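Local coordinates for protein Agap007691-pb (Anopheles gambiae, PDB 5C98) that is a serpin-family protein whose own function is not established, though its family suggests that it may inhibit serine proteases, at residues L48-F53 with L169-G174. Numbering follows the deposited sequence.
Sequences LALSMF and LMLFSG
Leu171 divides its two methyls between the helix that carries Ala49 and Leu50 and the side chain of Met52, while both share the Phe53 ring. CD2 lies against the helix itself: it is 4.1 Å from Ala49 CB, and the backbone N of Leu50 is 4.0 Å from the same methyl. CD1 reaches the methyl end of Met52, with Met52 CE 4.2 Å from Leu171 CD1; the bend at chi3 (-67°) turns that CE back toward the strand. Both methyls touch one corner of the Phe53 ring, where CE2 is 3.9 Å from Leu171 CD2.

Phe53 also leans toward the strand, its ring set between two leucines. While CE2 meets Leu171, CE1 on the other side of the ring lies 3.8 Å from Leu169 CD2. Both leucines come in obliquely, and their side chains run past the phenylalanine in the opposite direction. In each, CG stands anti to the backbone N (chi1 179° in Leu169, -179° in Leu171), a matching pose on alternate residues of the strand that presents two branched ends to the same ring. At the ring's edge, in its plane, lies the carbonyl O of Leu50, which also accepts the backbone N-H of Phe53.

Nothing polar bridges the segments; the joint is buried and apolar. Met170 and Phe172 point to the other face of the strand, and Ser173 OG is hydrogen-bonded to His45 and Gln323. Phe321 from the neighbouring strand 320-328 and Val101 from strand 95-104 extend the greasy surface around Leu171. This is serpin helix B packing, with residues 49-53 on one face of sheet A, where strands 169-177 and 320-328 pair directly, as in a native serpin with its reactive-centre loop uninserted.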
ATOM      1  N   LEU A  48      -5.666  -4.471   7.755  1.00 13.63           N
ATOM      2  CA  LEU A  48      -5.439  -4.207   9.171  1.00 14.82           C
ATOM      3  C   LEU A  48      -6.325  -3.080   9.665  1.00 14.58           C
ATOM      4  O   LEU A  48      -6.880  -3.148  10.783  1.00 16.26           O
ATOM      5  CB  LEU A  48      -3.971  -3.887   9.438  1.00 13.81           C
ATOM      6  CG  LEU A  48      -3.071  -5.107   9.294  1.00 15.76           C
ATOM      7  CD1 LEU A  48      -1.632  -4.660   9.310  1.00 19.61           C
ATOM      8  CD2 LEU A  48      -3.289  -6.165  10.392  1.00 16.44           C
ATOM      9  N   ALA A  49      -6.441  -2.021   8.874  1.00 13.61           N
ATOM     10  CA  ALA A  49      -7.235  -0.882   9.310  1.00 13.35           C
ATOM     11  C   ALA A  49      -8.719  -1.242   9.348  1.00 14.41           C
ATOM     12  O   ALA A  49      -9.414  -0.973  10.331  1.00 15.49           O
ATOM     13  CB  ALA A  49      -6.987   0.329   8.418  1.00 15.17           C
ATOM     14  N   LEU A  50      -9.224  -1.856   8.288  1.00 14.41           N
ATOM     15  CA  LEU A  50     -10.635  -2.175   8.256  0.50 15.42           C
ATOM     16  C   LEU A  50     -10.999  -3.193   9.332  1.00 16.26           C
ATOM     17  O   LEU A  50     -12.123  -3.173   9.850  1.00 17.07           O
ATOM     18  CB  LEU A  50     -10.986  -2.636   6.838  0.50 18.27           C
ATOM     19  CG  LEU A  50     -12.442  -2.703   6.426  0.50 16.23           C
ATOM     20  CD1 LEU A  50     -13.190  -1.421   6.774  0.50 14.92           C
ATOM     21  CD2 LEU A  50     -12.526  -2.999   4.939  0.50 15.90           C
ATOM     22  N   SER A  51     -10.076  -4.073   9.678  1.00 15.38           N
ATOM     23  CA  SER A  51     -10.316  -5.102  10.682  0.50 16.39           C
ATOM     24  C   SER A  51     -10.684  -4.515  12.035  1.00 15.80           C
ATOM     25  O   SER A  51     -11.290  -5.208  12.864  1.00 17.47           O
ATOM     26  CB  SER A  51      -9.052  -5.952  10.866  0.50 18.88           C
ATOM     27  OG  SER A  51      -8.926  -6.927   9.862  0.50 21.04           O
ATOM     28  N   MET A  52     -10.276  -3.270  12.312  1.00 15.53           N
ATOM     29  CA  MET A  52     -10.640  -2.638  13.585  1.00 14.06           C
ATOM     30  C   MET A  52     -12.148  -2.574  13.745  1.00 17.06           C
ATOM     31  O   MET A  52     -12.648  -2.563  14.869  1.00 16.70           O
ATOM     32  CB  MET A  52     -10.048  -1.225  13.675  1.00 14.77           C
ATOM     33  CG  MET A  52      -8.545  -1.165  13.564  1.00 15.96           C
ATOM     34  SD  MET A  52      -7.870   0.442  14.022  1.00 17.54           S
ATOM     35  CE  MET A  52      -8.514   1.452  12.683  1.00 17.87           C
ATOM     36  N   PHE A  53     -12.887  -2.517  12.639  1.00 16.40           N
ATOM     37  CA  PHE A  53     -14.340  -2.458  12.731  1.00 15.91           C
ATOM     38  C   PHE A  53     -14.992  -3.830  12.840  1.00 17.79           C
ATOM     39  O   PHE A  53     -16.193  -3.908  13.100  1.00 17.73           O
ATOM     40  CB  PHE A  53     -14.870  -1.708  11.507  1.00 18.74           C
ATOM     41  CG  PHE A  53     -14.433  -0.288  11.471  1.00 18.43           C
ATOM     42  CD1 PHE A  53     -15.181   0.677  12.106  1.00 20.34           C
ATOM     43  CD2 PHE A  53     -13.226   0.078  10.881  1.00 19.86           C
ATOM     44  CE1 PHE A  53     -14.774   2.001  12.106  1.00 22.89           C
ATOM     45  CE2 PHE A  53     -12.805   1.408  10.896  1.00 22.95           C
ATOM     46  CZ  PHE A  53     -13.586   2.360  11.508  1.00 19.89           C
ATOM     47  N   LEU A 169     -18.755   8.537   9.356  1.00 18.18           N
ATOM     48  CA  LEU A 169     -17.629   7.675   9.705  1.00 17.15           C
ATOM     49  C   LEU A 169     -16.751   7.501   8.481  1.00 17.66           C
ATOM     50  O   LEU A 169     -17.228   7.021   7.447  1.00 19.03           O
ATOM     51  CB  LEU A 169     -18.139   6.306  10.134  1.00 20.65           C
ATOM     52  CG  LEU A 169     -17.091   5.271  10.500  1.00 19.36           C
ATOM     53  CD1 LEU A 169     -16.376   5.642  11.807  1.00 20.22           C
ATOM     54  CD2 LEU A 169     -17.747   3.891  10.661  1.00 20.31           C
ATOM     55  N   MET A 170     -15.461   7.830   8.601  1.00 15.87           N
ATOM     56  CA  MET A 170     -14.529   7.673   7.495  1.00 17.29           C
ATOM     57  C   MET A 170     -13.192   7.179   8.006  1.00 17.60           C
ATOM     58  O   MET A 170     -12.791   7.482   9.132  1.00 18.53           O
ATOM     59  CB  MET A 170     -14.281   8.992   6.781  1.00 16.84           C
ATOM     60  CG  MET A 170     -15.570   9.641   6.286  1.00 19.57           C
ATOM     61  SD  MET A 170     -15.270  10.968   5.103  1.00 25.56           S
ATOM     62  CE  MET A 170     -14.869  10.012   3.662  1.00 24.21           C
ATOM     63  N   LEU A 171     -12.521   6.389   7.168  1.00 15.01           N
ATOM     64  CA  LEU A 171     -11.285   5.717   7.529  1.00 14.79           C
ATOM     65  C   LEU A 171     -10.189   6.114   6.553  1.00 14.40           C
ATOM     66  O   LEU A 171     -10.454   6.311   5.364  1.00 14.81           O
ATOM     67  CB  LEU A 171     -11.472   4.185   7.468  1.00 16.23           C
ATOM     68  CG  LEU A 171     -10.275   3.304   7.838  1.00 15.17           C
ATOM     69  CD1 LEU A 171      -9.823   3.538   9.284  1.00 16.87           C
ATOM     70  CD2 LEU A 171     -10.675   1.856   7.607  1.00 16.64           C
ATOM     71  N   PHE A 172      -8.954   6.220   7.043  1.00 16.53           N
ATOM     72  CA  PHE A 172      -7.789   6.589   6.256  1.00 15.89           C
ATOM     73  C   PHE A 172      -6.618   5.689   6.606  1.00 15.45           C
ATOM     74  O   PHE A 172      -6.453   5.308   7.763  1.00 15.01           O
ATOM     75  CB  PHE A 172      -7.449   8.069   6.478  1.00 14.34           C
ATOM     76  CG  PHE A 172      -8.623   8.944   6.215  1.00 16.47           C
ATOM     77  CD1 PHE A 172      -8.857   9.440   4.939  1.00 17.21           C
ATOM     78  CD2 PHE A 172      -9.540   9.221   7.204  1.00 17.29           C
ATOM     79  CE1 PHE A 172      -9.984  10.206   4.696  1.00 18.45           C
ATOM     80  CE2 PHE A 172     -10.659   9.960   6.946  1.00 18.43           C
ATOM     81  CZ  PHE A 172     -10.876  10.462   5.701  1.00 19.45           C
ATOM     82  N   SER A 173      -5.829   5.328   5.586  1.00 14.77           N
ATOM     83  CA  SER A 173      -4.623   4.526   5.750  1.00 16.13           C
ATOM     84  C   SER A 173      -3.491   5.223   5.028  1.00 15.05           C
ATOM     85  O   SER A 173      -3.621   5.545   3.844  1.00 15.69           O
ATOM     86  CB  SER A 173      -4.835   3.162   5.099  1.00 15.53           C
ATOM     87  OG  SER A 173      -3.573   2.549   4.837  1.00 17.04           O
ATOM     88  N   GLY A 174      -2.385   5.441   5.716  1.00 14.86           N
ATOM     89  CA  GLY A 174      -1.159   5.893   5.086  1.00 17.26           C
ATOM     90  C   GLY A 174      -0.071   4.854   5.244  1.00 17.72           C
ATOM     91  O   GLY A 174       0.207   4.463   6.382  1.00 17.99           O
TER